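Local coordinates for PA14 domain-containing protein (Clostridium clariflavum, PDB 6QDI) that probably senses plant biomass outside the cell, binding sugars through the tandem calcium-binding PA14 domains of an RsgI-type anti-sigma factor, at residues D82-L90 and E109-F118; S148-F158 and V287-R295. All coordinates share one frame; numbering follows the deposited sequence.

Contact 1: residues D82-L90 and E109-F118. With CA (calcium ion), chain D.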
loop_
_atom_site.group_PDB
_atom_site.type_symbol
_atom_site.label_atom_id
_atom_site.label_comp_id
_atom_site.label_asym_id
_atom_site.label_seq_id
_atom_site.Cartn_x
_atom_site.Cartn_y
_atom_site.Cartn_z
ATOM N N ASP A 82 18.451 6.715 3.781
ATOM C CA ASP A 82 17.435 6.114 4.663
ATOM C C ASP A 82 16.613 7.238 5.262
ATOM O O ASP A 82 16.955 7.788 6.312
ATOM C CB ASP A 82 18.122 5.290 5.750
ATOM C CG ASP A 82 17.141 4.526 6.628
ATOM O OD1 ASP A 82 15.910 4.597 6.358
ATOM O OD2 ASP A 82 17.584 3.847 7.580
ATOM N N LYS A 83 15.550 7.612 4.552
ATOM C CA LYS A 83 14.780 8.825 4.863
ATOM C C LYS A 83 13.285 8.552 4.757
ATOM O O LYS A 83 12.548 9.221 4.036
ATOM C CB LYS A 83 15.230 9.996 3.976
ATOM C CG LYS A 83 16.680 10.438 4.230
ATOM C CD LYS A 83 16.838 11.150 5.569
ATOM C CE LYS A 83 18.300 11.372 5.818
ATOM N NZ LYS A 83 18.569 11.995 7.100
ATOM N N TRP A 84 12.842 7.567 5.530
ATOM C CA TRP A 84 11.464 7.055 5.473
ATOM C C TRP A 84 10.624 7.823 6.476
ATOM O O TRP A 84 10.253 7.325 7.521
ATOM C CB TRP A 84 11.465 5.575 5.741
ATOM C CG TRP A 84 10.221 4.852 5.368
ATOM C CD1 TRP A 84 9.313 4.288 6.223
ATOM C CD2 TRP A 84 9.759 4.565 4.044
ATOM N NE1 TRP A 84 8.333 3.660 5.505
ATOM C CE2 TRP A 84 8.569 3.819 4.165
ATOM C CE3 TRP A 84 10.239 4.855 2.765
ATOM C CZ2 TRP A 84 7.876 3.320 3.054
ATOM C CZ3 TRP A 84 9.548 4.397 1.664
ATOM C CH2 TRP A 84 8.364 3.624 1.804
ATOM N N ASP A 85 10.335 9.075 6.144
ATOM C CA ASP A 85 9.665 9.964 7.092
ATOM C C ASP A 85 8.783 10.954 6.347
ATOM O O ASP A 85 8.778 11.005 5.110
ATOM C CB ASP A 85 10.661 10.618 8.062
ATOM C CG ASP A 85 11.631 11.515 7.349
ATOM O OD1 ASP A 85 11.196 12.370 6.546
ATOM O OD2 ASP A 85 12.852 11.366 7.602
ATOM N N ASN A 86 8.009 11.715 7.145
ATOM C CA ASN A 86 7.015 12.634 6.579
ATOM C C ASN A 86 7.497 13.986 6.237
ATOM O O ASN A 86 6.697 14.825 5.824
ATOM C CB ASN A 86 5.827 12.706 7.522
ATOM C CG ASN A 86 5.067 11.411 7.511
ATOM O OD1 ASN A 86 4.488 11.086 6.516
ATOM N ND2 ASN A 86 5.146 10.635 8.561
ATOM N N LEU A 87 8.783 14.247 6.390
ATOM C CA LEU A 87 9.301 15.503 5.983
ATOM C C LEU A 87 9.272 15.558 4.424
ATOM O O LEU A 87 8.958 14.562 3.665
ATOM C CB LEU A 87 10.712 15.689 6.535
ATOM C CG LEU A 87 10.868 15.557 8.046
ATOM C CD1 LEU A 87 12.337 15.654 8.433
ATOM C CD2 LEU A 87 10.037 16.645 8.728
ATOM N N VAL A 88 9.662 16.722 3.955
ATOM C CA VAL A 88 10.002 16.942 2.549
ATOM C C VAL A 88 11.500 17.145 2.503
ATOM O O VAL A 88 12.050 17.987 3.230
ATOM C CB VAL A 88 9.245 18.143 1.994
ATOM C CG1 VAL A 88 9.723 18.475 0.595
ATOM C CG2 VAL A 88 7.730 17.844 2.012
ATOM N N GLY A 89 12.177 16.351 1.667
ATOM C CA GLY A 89 13.635 16.377 1.605
ATOM C C GLY A 89 14.100 16.844 0.253
ATOM O O GLY A 89 13.753 16.296 -0.767
ATOM N N LEU A 90 14.892 17.898 0.212
ATOM C CA LEU A 90 15.451 18.387 -1.035
ATOM C C LEU A 90 16.989 18.138 -1.013
ATOM O O LEU A 90 17.536 17.830 -2.084
ATOM C CB LEU A 90 14.998 19.850 -1.262
ATOM C CG LEU A 90 13.466 20.036 -1.233
ATOM C CD1 LEU A 90 13.098 21.512 -1.232
ATOM C CD2 LEU A 90 12.804 19.324 -2.395
ATOM N N GLU A 109 12.437 2.700 -2.559
ATOM C CA GLU A 109 11.099 2.686 -1.998
ATOM C C GLU A 109 10.678 4.122 -1.660
ATOM O O GLU A 109 11.506 4.924 -1.224
ATOM C CB GLU A 109 11.065 1.792 -0.765
ATOM C CG GLU A 109 11.198 0.331 -1.122
ATOM C CD GLU A 109 11.357 -0.636 0.027
ATOM O OE1 GLU A 109 11.421 -0.208 1.194
ATOM O OE2 GLU A 109 11.334 -1.853 -0.257
ATOM N N TYR A 110 9.399 4.409 -1.860
ATOM C CA TYR A 110 8.889 5.774 -1.772
ATOM C C TYR A 110 7.464 5.750 -1.220
ATOM O O TYR A 110 6.695 4.831 -1.551
ATOM C CB TYR A 110 8.880 6.365 -3.215
ATOM C CG TYR A 110 7.983 7.572 -3.329
ATOM C CD1 TYR A 110 8.396 8.829 -2.924
ATOM C CD2 TYR A 110 6.660 7.427 -3.728
ATOM C CE1 TYR A 110 7.524 9.904 -2.931
ATOM C CE2 TYR A 110 5.760 8.478 -3.690
ATOM C CZ TYR A 110 6.197 9.722 -3.276
ATOM O OH TYR A 110 5.302 10.756 -3.257
ATOM N N PHE A 111 7.076 6.791 -0.475
ATOM C CA PHE A 111 5.673 6.978 -0.147
ATOM C C PHE A 111 5.231 8.406 -0.178
ATOM O O PHE A 111 6.011 9.320 0.128
ATOM C CB PHE A 111 5.274 6.306 1.199
ATOM C CG PHE A 111 5.744 7.010 2.458
ATOM C CD1 PHE A 111 4.968 7.997 3.061
ATOM C CD2 PHE A 111 6.935 6.666 3.069
ATOM C CE1 PHE A 111 5.364 8.611 4.228
ATOM C CE2 PHE A 111 7.323 7.272 4.255
ATOM C CZ PHE A 111 6.563 8.246 4.842
ATOM N N ASN A 112 3.941 8.594 -0.452
ATOM C CA ASN A 112 3.230 9.852 -0.248
ATOM C C ASN A 112 2.216 9.657 0.848
ATOM O O ASN A 112 1.382 8.753 0.764
ATOM C CB ASN A 112 2.559 10.365 -1.501
ATOM C CG ASN A 112 2.072 11.788 -1.323
ATOM O OD1 ASN A 112 2.590 12.485 -0.465
ATOM N ND2 ASN A 112 1.092 12.240 -2.119
ATOM N N ASN A 113 2.252 10.525 1.867
ATOM C CA ASN A 113 1.302 10.507 2.974
ATOM C C ASN A 113 0.616 11.884 3.045
ATOM O O ASN A 113 0.944 12.690 3.917
ATOM C CB ASN A 113 2.015 10.182 4.266
ATOM C CG ASN A 113 1.079 10.064 5.452
ATOM O OD1 ASN A 113 -0.120 10.032 5.346
ATOM N ND2 ASN A 113 1.662 9.963 6.596
ATOM N N THR A 114 -0.326 12.083 2.123
ATOM C CA THR A 114 -1.127 13.310 1.892
ATOM C C THR A 114 -0.347 14.388 1.157
ATOM O O THR A 114 0.896 14.442 1.162
ATOM C CB THR A 114 -1.771 13.921 3.151
ATOM O OG1 THR A 114 -0.824 14.646 3.946
ATOM C CG2 THR A 114 -2.480 12.864 3.969
ATOM N N GLY A 115 -1.098 15.270 0.523
ATOM C CA GLY A 115 -0.530 16.419 -0.151
ATOM C C GLY A 115 0.224 16.043 -1.401
ATOM O O GLY A 115 -0.002 15.005 -2.024
ATOM N N ASN A 116 1.117 16.936 -1.785
ATOM C CA ASN A 116 1.945 16.746 -2.950
ATOM C C ASN A 116 2.745 15.443 -2.807
ATOM O O ASN A 116 3.139 15.052 -1.705
ATOM C CB ASN A 116 2.933 17.915 -3.074
ATOM C CG ASN A 116 3.454 18.139 -4.503
ATOM O OD1 ASN A 116 3.192 17.368 -5.436
ATOM N ND2 ASN A 116 4.235 19.207 -4.654
ATOM N N GLY A 117 3.040 14.830 -3.947
ATOM C CA GLY A 117 3.918 13.686 -4.037
ATOM C C GLY A 117 4.909 13.902 -5.167
ATOM O O GLY A 117 4.508 14.225 -6.265
ATOM N N PHE A 118 6.204 13.723 -4.867
ATOM C CA PHE A 118 7.231 13.799 -5.885
ATOM C C PHE A 118 8.445 12.984 -5.440
ATOM O O PHE A 118 8.697 12.837 -4.245
ATOM C CB PHE A 118 7.597 15.244 -6.260
ATOM C CG PHE A 118 7.995 16.142 -5.124
ATOM C CD1 PHE A 118 9.262 16.059 -4.553
ATOM C CD2 PHE A 118 7.145 17.155 -4.713
ATOM C CE1 PHE A 118 9.651 16.937 -3.540
ATOM C CE2 PHE A 118 7.545 18.057 -3.726
ATOM C CZ PHE A 118 8.773 17.939 -3.137
HETATM CA CA CA D . 3.133 14.508 0.597
HETATM O O HOH W 1 4.017 8.291 7.791
#
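Trp84 and Phe111 form a T-shaped pair: the CD2-CE2 edge of the phenylalanine points at one face of the indole, with the ring planes 70° apart. Its closest atom, Phe111 CD2, lies 3.5 Å from Trp84 CE2. A broad indole suits this place because it also reaches the strand itself, Trp84 CZ3 coming within 3.5 Å of Tyr110 N. Phe111 has CG between the backbone N and the carbonyl carbon (chi1 74°), a torsion that holds the ring toward the loop. At its other edge Phe111 CE1 meets Asn86 OD1 in the ring plane at 3.5 Å. That oxygen also accepts a bond from Asn113 ND2 (3.0 Å), the donor arriving above the carbonyl plane and the two amides inclined by 60°. A water takes a hydrogen from Asn86 ND2 and, weakly, from Asn113 ND2; the Asn113 amide has its strongest polar partner in Val185, outside the two segments. In the PA14 β-sandwich, strands 104-113 and 117-125 belong to different sheets, and the turn between them wraps a calcium ion. Asn112 OD1, Thr114 O and Asn116 O bind the metal, with Asp68 and Asn69 among the remaining ligands. Asn112 ND2 donates a nearly straight bond to Gly115 O (3.0 Å), steadying the amide whose oxygen holds calcium. Past the turn, Phe118 CZ receives Val88 CG1 (3.9 Å) and its CE1 Leu90 CD2, the Val88 and Leu90 side chains each running roughly perpendicular to that of Phe118. Farther out, Asp85 OD1 accepts from Leu87 N in an Asx turn and pairs with Arg67, while Glu109 is bridged to Arg48.

Contact 2: residues S148-F158 and V287-R295; sequences SSIPGKGIGLF and VPQSCLYPR
Tyr293 lays one face of its ring against the backbone of Gly154, whose CA sits 3.7 Å from the ring centroid and 17° off the normal, a CH-π contact. Glycine suits the spot, since a CB would run into Gln289 O and Leu292 O. The phenol oxygen continues past the glycine to Lys153, Tyr293 OH lying 3.4 Å from Lys153 CB. Farther along, Pro294 and Ile155 cross at about a right angle, with Ile155 CG1 resting 3.6 Å from Pro294 CD. Ile155 CG1 lies between its own backbone N and carbonyl carbon (chi1 64°), and this swings the branch onto the proline. Leu157 and Leu292 meet at a slant, with Leu157 CG 4.0 Å from Leu292 CD2. At the other end Ile150 forks: CD1 approaches the Pro288 ring, and CG2 touches Cys291 SG at 3.7 Å. Between these apolar groups the chains are pinned by polar bonds. Ser290 OG donates to Ile150 O (2.8 Å), a small hydroxyl bonding to the passing backbone, and Ser290 O accepts from Gly154 N. Leu292 O takes a nearly straight bond from Gly156 N (2.9 Å, 171°) and a weak one from Ile155 N. A short 3-10 segment at 289-291, held by bonds from Cys291 N to Pro288 O and Leu292 N to Gln289 O, leads into strand 292-293. That strand and strand 157-162 both pair antiparallel with strand 198-207, which brings the entry and exit of this β-sandwich together; Pro288 and Cys291 lean on Trp277 of strand 271-279 in the facing sheet, while Ile155 and Pro294 rest on Ile175 of strand 170-176.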
loop_
_atom_site.group_PDB
_atom_site.type_symbol
_atom_site.label_atom_id
_atom_site.label_comp_id
_atom_site.label_asym_id
_atom_site.label_seq_id
_atom_site.Cartn_x
_atom_site.Cartn_y
_atom_site.Cartn_z
ATOM N N SER A 148 -3.706 -13.269 -4.506
ATOM C CA SER A 148 -4.103 -14.516 -3.922
ATOM C C SER A 148 -4.361 -15.613 -4.955
ATOM O O SER A 148 -4.897 -15.369 -6.030
ATOM C CB SER A 148 -5.400 -14.312 -3.161
ATOM O OG SER A 148 -5.924 -15.501 -2.626
ATOM N N SER A 149 -4.012 -16.833 -4.567
ATOM C CA SER A 149 -4.299 -18.034 -5.336
ATOM C C SER A 149 -5.698 -18.573 -5.113
ATOM O O SER A 149 -6.086 -19.552 -5.749
ATOM C CB SER A 149 -3.288 -19.159 -5.016
ATOM O OG SER A 149 -3.479 -19.624 -3.695
ATOM N N ILE A 150 -6.458 -18.002 -4.185
ATOM C CA ILE A 150 -7.753 -18.572 -3.831
ATOM C C ILE A 150 -8.741 -18.167 -4.936
ATOM O O ILE A 150 -8.953 -16.972 -5.183
ATOM C CB ILE A 150 -8.246 -18.091 -2.472
ATOM C CG1 ILE A 150 -7.252 -18.437 -1.351
ATOM C CG2 ILE A 150 -9.641 -18.612 -2.195
ATOM C CD1 ILE A 150 -7.594 -17.807 -0.025
ATOM N N PRO A 151 -9.364 -19.150 -5.618
ATOM C CA PRO A 151 -10.300 -18.807 -6.710
ATOM C C PRO A 151 -11.633 -18.341 -6.134
ATOM O O PRO A 151 -11.906 -18.438 -4.930
ATOM C CB PRO A 151 -10.408 -20.119 -7.489
ATOM C CG PRO A 151 -10.262 -21.132 -6.388
ATOM C CD PRO A 151 -9.259 -20.600 -5.423
ATOM N N GLY A 152 -12.463 -17.837 -7.019
ATOM C CA GLY A 152 -13.830 -17.456 -6.657
ATOM C C GLY A 152 -14.283 -16.289 -7.512
ATOM O O GLY A 152 -13.489 -15.640 -8.170
ATOM N N LYS A 153 -15.586 -16.039 -7.479
ATOM C CA LYS A 153 -16.243 -15.041 -8.338
ATOM C C LYS A 153 -16.509 -13.701 -7.651
ATOM O O LYS A 153 -17.196 -12.855 -8.216
ATOM C CB LYS A 153 -17.537 -15.645 -8.920
ATOM C CG LYS A 153 -17.360 -16.931 -9.717
ATOM C CD LYS A 153 -16.358 -16.873 -10.859
ATOM C CE LYS A 153 -16.061 -18.232 -11.549
ATOM N NZ LYS A 153 -15.006 -18.129 -12.667
ATOM N N GLY A 154 -15.902 -13.469 -6.486
ATOM C CA GLY A 154 -16.112 -12.248 -5.766
ATOM C C GLY A 154 -15.562 -10.998 -6.445
ATOM O O GLY A 154 -14.632 -11.076 -7.236
ATOM N N ILE A 155 -16.171 -9.868 -6.098
ATOM C CA ILE A 155 -15.744 -8.565 -6.582
ATOM C C ILE A 155 -15.417 -7.553 -5.512
ATOM O O ILE A 155 -14.953 -6.446 -5.847
ATOM C CB ILE A 155 -16.800 -7.964 -7.568
ATOM C CG1 ILE A 155 -18.134 -7.688 -6.886
ATOM C CG2 ILE A 155 -16.930 -8.904 -8.778
ATOM C CD1 ILE A 155 -19.102 -6.945 -7.791
ATOM N N GLY A 156 -15.616 -7.882 -4.231
ATOM C CA GLY A 156 -15.333 -6.942 -3.140
ATOM C C GLY A 156 -16.529 -6.778 -2.232
ATOM O O GLY A 156 -17.571 -7.411 -2.393
ATOM N N LEU A 157 -16.359 -5.899 -1.232
ATOM C CA LEU A 157 -17.428 -5.535 -0.323
ATOM C C LEU A 157 -17.964 -4.159 -0.651
ATOM O O LEU A 157 -17.240 -3.283 -1.129
ATOM C CB LEU A 157 -16.971 -5.555 1.156
ATOM C CG LEU A 157 -16.603 -6.934 1.709
ATOM C CD1 LEU A 157 -16.070 -6.796 3.124
ATOM C CD2 LEU A 157 -17.742 -7.930 1.665
ATOM N N PHE A 158 -19.250 -3.941 -0.334
ATOM C CA PHE A 158 -19.812 -2.600 -0.446
ATOM C C PHE A 158 -19.238 -1.697 0.644
ATOM O O PHE A 158 -19.105 -2.119 1.781
ATOM C CB PHE A 158 -21.313 -2.720 -0.247
ATOM C CG PHE A 158 -22.048 -1.557 -0.718
ATOM C CD1 PHE A 158 -22.243 -1.375 -2.114
ATOM C CD2 PHE A 158 -22.436 -0.554 0.130
ATOM C CE1 PHE A 158 -22.874 -0.243 -2.589
ATOM C CE2 PHE A 158 -23.093 0.575 -0.332
ATOM C CZ PHE A 158 -23.315 0.715 -1.694
ATOM N N VAL A 287 -8.224 -11.247 3.355
ATOM C CA VAL A 287 -9.323 -11.966 2.716
ATOM C C VAL A 287 -9.445 -11.462 1.277
ATOM O O VAL A 287 -9.556 -10.262 1.058
ATOM C CB VAL A 287 -10.648 -11.765 3.480
ATOM C CG1 VAL A 287 -11.769 -12.559 2.805
ATOM C CG2 VAL A 287 -10.517 -12.209 4.917
ATOM N N PRO A 288 -9.398 -12.338 0.274
ATOM C CA PRO A 288 -9.225 -11.858 -1.085
ATOM C C PRO A 288 -10.535 -11.452 -1.758
ATOM O O PRO A 288 -11.617 -11.937 -1.394
ATOM C CB PRO A 288 -8.629 -13.078 -1.806
ATOM C CG PRO A 288 -9.308 -14.233 -1.088
ATOM C CD PRO A 288 -9.348 -13.811 0.367
ATOM N N GLN A 289 -10.396 -10.623 -2.772
ATOM C CA GLN A 289 -11.520 -10.180 -3.574
ATOM C C GLN A 289 -12.363 -11.356 -4.065
ATOM O O GLN A 289 -13.585 -11.264 -4.116
ATOM C CB GLN A 289 -10.987 -9.360 -4.743
ATOM C CG GLN A 289 -12.065 -8.793 -5.657
ATOM C CD GLN A 289 -11.472 -7.953 -6.749
ATOM O OE1 GLN A 289 -10.418 -8.295 -7.272
ATOM N NE2 GLN A 289 -12.137 -6.882 -7.128
ATOM N N SER A 290 -11.699 -12.446 -4.453
ATOM C CA SER A 290 -12.396 -13.583 -5.000
ATOM C C SER A 290 -13.436 -14.173 -4.074
ATOM O O SER A 290 -14.324 -14.883 -4.551
ATOM C CB SER A 290 -11.363 -14.665 -5.354
ATOM O OG SER A 290 -10.699 -15.074 -4.181
ATOM N N CYS A 291 -13.318 -13.924 -2.767
ATOM C CA CYS A 291 -14.273 -14.424 -1.792
ATOM C C CYS A 291 -15.186 -13.374 -1.180
ATOM O O CYS A 291 -15.964 -13.701 -0.282
ATOM C CB CYS A 291 -13.518 -15.169 -0.701
ATOM S SG CYS A 291 -12.697 -16.677 -1.288
ATOM N N LEU A 292 -15.141 -12.119 -1.682
ATOM C CA LEU A 292 -15.916 -11.029 -1.140
ATOM C C LEU A 292 -16.989 -10.617 -2.143
ATOM O O LEU A 292 -16.704 -10.416 -3.331
ATOM C CB LEU A 292 -15.009 -9.832 -0.869
ATOM C CG LEU A 292 -13.942 -10.062 0.215
ATOM C CD1 LEU A 292 -12.994 -8.864 0.274
ATOM C CD2 LEU A 292 -14.551 -10.380 1.561
ATOM N N TYR A 293 -18.231 -10.465 -1.637
ATOM C CA TYR A 293 -19.337 -10.027 -2.466
ATOM C C TYR A 293 -20.096 -8.923 -1.788
ATOM O O TYR A 293 -20.264 -8.927 -0.558
ATOM C CB TYR A 293 -20.308 -11.195 -2.716
ATOM C CG TYR A 293 -19.731 -12.342 -3.479
ATOM C CD1 TYR A 293 -18.893 -13.275 -2.855
ATOM C CD2 TYR A 293 -19.986 -12.525 -4.819
ATOM C CE1 TYR A 293 -18.361 -14.347 -3.552
ATOM C CE2 TYR A 293 -19.469 -13.604 -5.504
ATOM C CZ TYR A 293 -18.682 -14.529 -4.875
ATOM O OH TYR A 293 -18.205 -15.610 -5.574
ATOM N N PRO A 294 -20.640 -7.971 -2.567
ATOM C CA PRO A 294 -21.367 -6.864 -1.952
ATOM C C PRO A 294 -22.795 -7.212 -1.562
ATOM O O PRO A 294 -23.402 -6.486 -0.798
ATOM C CB PRO A 294 -21.332 -5.766 -3.019
ATOM C CG PRO A 294 -21.147 -6.496 -4.272
ATOM C CD PRO A 294 -20.319 -7.704 -3.981
ATOM N N ARG A 295 -23.337 -8.283 -2.150
ATOM C CA ARG A 295 -24.718 -8.751 -1.899
ATOM C C ARG A 295 -24.731 -10.267 -1.870
ATOM O O ARG A 295 -23.715 -10.913 -2.185
ATOM C CB ARG A 295 -25.651 -8.304 -3.023
ATOM C CG ARG A 295 -25.858 -6.843 -3.108
ATOM C CD ARG A 295 -26.712 -6.364 -1.936
ATOM N NE ARG A 295 -27.299 -5.114 -2.291
ATOM C CZ ARG A 295 -28.413 -4.935 -3.027
ATOM N NH1 ARG A 295 -28.797 -3.697 -3.293
ATOM N NH2 ARG A 295 -29.171 -5.947 -3.404
ATOM O OXT ARG A 295 -25.795 -10.842 -1.501
#

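From the N terminus, the chain first builds one PA14 domain, in which contact 1 closes a loop of 18 intervening residues and ties the loop after strand 78-83, and the short strand 88-89, to the strands on either side of a calcium-binding turn that passes from one sheet to the other. A connecting segment then leads into the second PA14 domain. Contact 2 opens there and closes 128 residues later at the C terminus, fastening the entry of that domain to its last strand. The two loops therefore follow in series, neither nesting nor crossing. They lie on opposite sides of the chain's centre, nearest atoms about 19 Å apart: one is local, the other spans a whole domain.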